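Local coordinates for protein fructose-bisphosphate aldolase (Thermus caldophilus, PDB 2FJK) that belongs to the class II fructose-bisphosphate aldolases, a family built on the TIM-barrel fold, and binds 1,3-dihydroxyacetonephosphate in a pocket, at residues 126-131 with 167-172; 209-214 with 253-258. One frame throughout, in Å; residues are numbered along the deposited sequence.

Contact 1 (126-131 with 167-172)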
loop_
_atom_site.group_PDB
_atom_site.type_symbol
_atom_site.label_atom_id
_atom_site.label_comp_id
_atom_site.label_asym_id
_atom_site.label_seq_id
_atom_site.Cartn_x
_atom_site.Cartn_y
_atom_site.Cartn_z
ATOM N N GLY A 126 11.990 -1.739 -15.428
ATOM C CA GLY A 126 10.885 -1.060 -16.094
ATOM C C GLY A 126 10.681 0.426 -15.827
ATOM O O GLY A 126 9.563 0.934 -15.919
ATOM N N VAL A 127 11.755 1.127 -15.499
ATOM C CA VAL A 127 11.684 2.560 -15.240
ATOM C C VAL A 127 12.360 3.321 -16.380
ATOM O O VAL A 127 13.375 2.866 -16.908
ATOM C CB VAL A 127 12.390 2.910 -13.906
ATOM C CG1 VAL A 127 12.514 4.418 -13.752
ATOM C CG2 VAL A 127 11.597 2.329 -12.741
ATOM N N THR A 128 11.807 4.467 -16.766
ATOM C CA THR A 128 12.409 5.264 -17.834
ATOM C C THR A 128 13.465 6.235 -17.303
ATOM O O THR A 128 13.519 6.542 -16.110
ATOM C CB THR A 128 11.360 6.064 -18.630
ATOM O OG1 THR A 128 10.569 6.850 -17.734
ATOM C CG2 THR A 128 10.473 5.120 -19.433
ATOM N N VAL A 129 14.298 6.728 -18.206
ATOM C CA VAL A 129 15.380 7.620 -17.819
ATOM C C VAL A 129 15.473 8.893 -18.636
ATOM O O VAL A 129 15.405 8.866 -19.867
ATOM C CB VAL A 129 16.735 6.899 -17.929
ATOM C CG1 VAL A 129 17.879 7.870 -17.688
ATOM C CG2 VAL A 129 16.790 5.770 -16.930
ATOM N N GLU A 130 15.617 10.012 -17.937
ATOM C CA GLU A 130 15.783 11.294 -18.596
ATOM C C GLU A 130 17.248 11.661 -18.382
ATOM O O GLU A 130 17.819 11.369 -17.330
ATOM C CB GLU A 130 14.906 12.376 -17.960
ATOM C CG GLU A 130 14.984 13.696 -18.715
ATOM C CD GLU A 130 14.226 14.824 -18.041
ATOM O OE1 GLU A 130 13.038 14.638 -17.708
ATOM O OE2 GLU A 130 14.822 15.904 -17.856
ATOM N N ALA A 131 17.861 12.281 -19.376
ATOM C CA ALA A 131 19.253 12.686 -19.250
ATOM C C ALA A 131 19.401 14.073 -19.842
ATOM O O ALA A 131 18.615 14.472 -20.701
ATOM C CB ALA A 131 20.150 11.702 -19.980
ATOM N N ALA A 167 18.942 6.430 -22.788
ATOM C CA ALA A 167 17.967 7.391 -22.282
ATOM C C ALA A 167 16.701 7.472 -23.139
ATOM O O ALA A 167 16.733 7.254 -24.350
ATOM C CB ALA A 167 18.607 8.769 -22.142
ATOM N N ASP A 168 15.591 7.798 -22.486
ATOM C CA ASP A 168 14.293 7.887 -23.130
ATOM C C ASP A 168 13.814 9.302 -23.452
ATOM O O ASP A 168 13.002 9.479 -24.359
ATOM C CB ASP A 168 13.240 7.218 -22.236
ATOM C CG ASP A 168 13.635 5.824 -21.815
ATOM O OD1 ASP A 168 13.611 4.922 -22.670
ATOM O OD2 ASP A 168 13.974 5.632 -20.629
ATOM N N TYR A 169 14.297 10.309 -22.729
ATOM C CA TYR A 169 13.807 11.671 -22.961
ATOM C C TYR A 169 14.789 12.717 -23.487
ATOM O O TYR A 169 14.751 13.065 -24.664
ATOM C CB TYR A 169 13.146 12.199 -21.680
ATOM C CG TYR A 169 12.208 11.203 -21.039
ATOM C CD1 TYR A 169 11.320 10.465 -21.819
ATOM C CD2 TYR A 169 12.221 10.976 -19.656
ATOM C CE1 TYR A 169 10.480 9.529 -21.254
ATOM C CE2 TYR A 169 11.372 10.030 -19.075
ATOM C CZ TYR A 169 10.505 9.312 -19.886
ATOM O OH TYR A 169 9.650 8.368 -19.358
ATOM N N LEU A 170 15.644 13.223 -22.607
ATOM C CA LEU A 170 16.646 14.244 -22.933
ATOM C C LEU A 170 16.210 15.678 -22.667
ATOM O O LEU A 170 15.385 16.240 -23.378
ATOM C CB LEU A 170 17.126 14.151 -24.393
ATOM C CG LEU A 170 18.063 15.312 -24.775
ATOM C CD1 LEU A 170 19.317 15.248 -23.915
ATOM C CD2 LEU A 170 18.430 15.265 -26.254
ATOM N N ALA A 171 16.791 16.264 -21.630
ATOM C CA ALA A 171 16.517 17.643 -21.253
ATOM C C ALA A 171 17.532 18.492 -22.029
ATOM O O ALA A 171 18.728 18.194 -22.024
ATOM C CB ALA A 171 16.709 17.813 -19.751
ATOM N N VAL A 172 17.065 19.536 -22.702
ATOM C CA VAL A 172 17.974 20.369 -23.482
ATOM C C VAL A 172 18.237 21.749 -22.898
ATOM O O VAL A 172 17.410 22.307 -22.176
ATOM C CB VAL A 172 17.462 20.536 -24.931
ATOM C CG1 VAL A 172 17.260 19.162 -25.561
ATOM C CG2 VAL A 172 16.163 21.334 -24.945
#
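The carbonyl oxygen of Val129 accepts two successive backbone N-H groups: Asp168 N at 2.8 Å from Val129 O, and Tyr169 N by a weaker, more bent bond. This is how two neighbouring parallel strands of a TIM barrel, 128-133 and 171-172, can be joined even before the second has become regular. Asp168 holds the other side of the same residue through its side chain. With CG turned beside its own backbone N (chi1 -52°), its carboxylate reaches back so that OD2 receives Val129 N at 2.7 Å in a nearly straight bond on the anti lone pair. The same OD2 also accepts a bond from His123 in helix 108-124, tying strand to helix.

Tyr169 lies across the first strand. Asp168 CB sits over one ring face, offset toward the rim, while Glu130 CB meets the ring edge in plane, 3.5 Å from CD2. The phenol oxygen ends beside Thr128 OG1; the modelled separation is too short to be taken at face value. Tyr169 OH also hydrogen-bonds to Thr4 O, and Thr128 OG1 does so weakly. Farther along, Ala131 O takes Ala171 N at 2.7 Å, and Leu170 CA adds a CA-H...O contact at 3.0 Å to that Ala131 O. Glu130 leaves the backbone extended, crossing Tyr169 at about a right angle; its OE1 is paired with Lys249, and its OE2 lies 3.3 Å from Ala171 CB.

Contact 2 (209-214 with 253-258). With 13P (1,3-dihydroxyacetonephosphate), chain E.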
loop_
_atom_site.group_PDB
_atom_site.type_symbol
_atom_site.label_atom_id
_atom_site.label_comp_id
_atom_site.label_asym_id
_atom_site.label_seq_id
_atom_site.Cartn_x
_atom_site.Cartn_y
_atom_site.Cartn_z
ATOM N N GLY A 209 13.738 24.613 -15.743
ATOM C CA GLY A 209 13.851 26.027 -15.438
ATOM C C GLY A 209 12.899 26.818 -16.303
ATOM O O GLY A 209 13.249 27.881 -16.823
ATOM N N ALA A 210 11.677 26.308 -16.437
ATOM C CA ALA A 210 10.693 26.953 -17.293
ATOM C C ALA A 210 9.605 27.770 -16.619
ATOM O O ALA A 210 8.610 28.094 -17.259
ATOM C CB ALA A 210 10.060 25.910 -18.218
ATOM N N SER A 211 9.774 28.119 -15.349
ATOM C CA SER A 211 8.753 28.924 -14.679
ATOM C C SER A 211 8.539 30.256 -15.413
ATOM O O SER A 211 9.442 30.765 -16.074
ATOM C CB SER A 211 9.139 29.200 -13.223
ATOM O OG SER A 211 8.699 28.160 -12.365
ATOM N N ALA A 212 7.340 30.813 -15.277
ATOM C CA ALA A 212 6.986 32.072 -15.925
ATOM C C ALA A 212 7.234 33.251 -14.986
ATOM O O ALA A 212 7.448 34.378 -15.428
ATOM C CB ALA A 212 5.507 32.039 -16.364
ATOM N N VAL A 213 7.205 32.981 -13.689
ATOM C CA VAL A 213 7.431 34.016 -12.692
ATOM C C VAL A 213 6.628 35.272 -13.057
ATOM O O VAL A 213 7.190 36.362 -13.198
ATOM C CB VAL A 213 8.932 34.362 -12.617
ATOM C CG1 VAL A 213 9.249 35.003 -11.276
ATOM C CG2 VAL A 213 9.771 33.093 -12.841
ATOM N N PRO A 214 5.297 35.126 -13.210
ATOM C CA PRO A 214 4.385 36.222 -13.565
ATOM C C PRO A 214 4.521 37.458 -12.692
ATOM O O PRO A 214 4.623 37.362 -11.467
ATOM C CB PRO A 214 3.002 35.575 -13.463
ATOM C CG PRO A 214 3.212 34.479 -12.447
ATOM C CD PRO A 214 4.538 33.909 -12.871
ATOM N N ASP A 253 8.544 24.829 -10.937
ATOM C CA ASP A 253 8.782 24.726 -9.504
ATOM C C ASP A 253 8.648 26.089 -8.819
ATOM O O ASP A 253 7.797 26.266 -7.952
ATOM C CB ASP A 253 10.181 24.132 -9.275
ATOM C CG ASP A 253 10.506 23.919 -7.815
ATOM O OD1 ASP A 253 9.622 24.115 -6.961
ATOM O OD2 ASP A 253 11.661 23.546 -7.522
ATOM N N THR A 254 9.497 27.038 -9.209
ATOM C CA THR A 254 9.472 28.390 -8.653
ATOM C C THR A 254 8.063 29.015 -8.606
ATOM O O THR A 254 7.659 29.570 -7.582
ATOM C CB THR A 254 10.387 29.344 -9.470
ATOM O OG1 THR A 254 11.758 28.962 -9.304
ATOM C CG2 THR A 254 10.203 30.784 -9.018
ATOM N N ASP A 255 7.328 28.937 -9.714
ATOM C CA ASP A 255 5.988 29.516 -9.768
ATOM C C ASP A 255 5.106 29.020 -8.624
ATOM O O ASP A 255 4.382 29.801 -8.014
ATOM C CB ASP A 255 5.298 29.207 -11.110
ATOM C CG ASP A 255 5.893 29.989 -12.283
ATOM O OD1 ASP A 255 6.497 31.059 -12.065
ATOM O OD2 ASP A 255 5.735 29.536 -13.437
ATOM N N LEU A 256 5.187 27.723 -8.334
ATOM C CA LEU A 256 4.389 27.112 -7.275
ATOM C C LEU A 256 4.809 27.576 -5.895
ATOM O O LEU A 256 3.963 27.906 -5.071
ATOM C CB LEU A 256 4.490 25.593 -7.343
ATOM C CG LEU A 256 4.291 24.966 -8.720
ATOM C CD1 LEU A 256 4.223 23.461 -8.552
ATOM C CD2 LEU A 256 3.025 25.488 -9.378
ATOM N N ARG A 257 6.116 27.585 -5.640
ATOM C CA ARG A 257 6.633 28.026 -4.346
ATOM C C ARG A 257 6.186 29.444 -4.070
ATOM O O ARG A 257 5.700 29.745 -2.986
ATOM C CB ARG A 257 8.162 28.004 -4.314
ATOM C CG ARG A 257 8.814 26.655 -4.467
ATOM C CD ARG A 257 10.328 26.813 -4.272
ATOM N NE ARG A 257 11.071 25.642 -4.708
ATOM C CZ ARG A 257 12.358 25.427 -4.438
ATOM N NH1 ARG A 257 13.050 26.314 -3.725
ATOM N NH2 ARG A 257 12.957 24.321 -4.880
ATOM N N LEU A 258 6.379 30.318 -5.056
ATOM C CA LEU A 258 5.996 31.726 -4.944
ATOM C C LEU A 258 4.516 31.894 -4.651
ATOM O O LEU A 258 4.135 32.615 -3.729
ATOM C CB LEU A 258 6.317 32.480 -6.236
ATOM C CG LEU A 258 7.423 33.533 -6.202
ATOM C CD1 LEU A 258 7.330 34.363 -7.485
ATOM C CD2 LEU A 258 7.271 34.432 -4.972
HETATM P P 13P E . 12.068 26.578 -11.984
HETATM O O1P 13P E . 12.880 27.178 -10.737
HETATM O O2P 13P E . 12.244 27.609 -13.172
HETATM O O3P 13P E . 10.559 26.466 -11.606
HETATM O O1 13P E . 12.676 25.133 -12.335
HETATM C C1 13P E . 11.798 24.121 -12.822
HETATM C C2 13P E . 12.697 23.014 -13.313
HETATM O O2 13P E . 13.602 23.279 -14.099
HETATM C C3 13P E . 12.494 21.573 -12.844
HETATM O O3 13P E . 13.531 20.737 -13.347
#
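The carboxylate of Asp255 is enclosed on both faces and along its outer edge. Ser211 OG stands almost directly over one face, 3.4 Å from Asp255 CG, and Pro214 CD lies on the opposite face, displaced past the oxygen it approaches, at 3.6 Å from Asp255 OD1. At the edge two consecutive backbone N-H groups fill the syn lone pairs: Ala212 N meets Asp255 OD2 at 2.8 Å, and Val213 N meets Asp255 OD1 at 2.6 Å. These bonds and the two covered faces probably restrict its rotation, and the pair of N-H bonds is consistent with a role in holding the turn at Val213, whose phi is positive.

The bond is returned by the helix end, since Asp255 N donates to Ser211 OG at 3.1 Å. That hydroxyl, set beside its own backbone N (chi1 -87°), donates a hydrogen bond to the phosphate of 1,3-dihydroxyacetonephosphate, with Ser211 OG 2.6 Å from O3P. Asp253 N and Thr254 N also donate to O3P, and Thr254 OG1 binds O1P. A phosphate seated at a helix N-terminus is a recurring feature of TIM barrels, and the helix dipole probably favours the anion here. The Asp253 side chain turns instead to Arg257, which grips it side-on through NE and NH2; Arg257 NH1 pairs in addition with Asp276 of a neighbouring subunit.

Around this site the loop after strand 205-207 meets the start of helix 254-270. Val213 and Leu258 pack on helix 215-223, and Asp255 touches Val291 of helix 277-299.

In the fold
Along the chain both segments of contact 1 come first, followed by those of contact 2. Their centres are 23 Å apart, on opposite sides of the chain's centre, yet their nearest atoms come to about 8 Å without touching. Strand 205-207 connects them: its Val206 makes backbone hydrogen bonds with Leu170 and Val172 of contact 1, and the loop that follows the strand becomes segment 209-214. Strand 247-252, its parallel neighbour, carries Lys249, the partner of Glu130, and then leads into segment 253-258. Contact 1 thus joins strands within the barrel wall, whereas contact 2 joins the loop after strand 205-207 to the N-terminus of helix 254-270, where the ligand's phosphate is held.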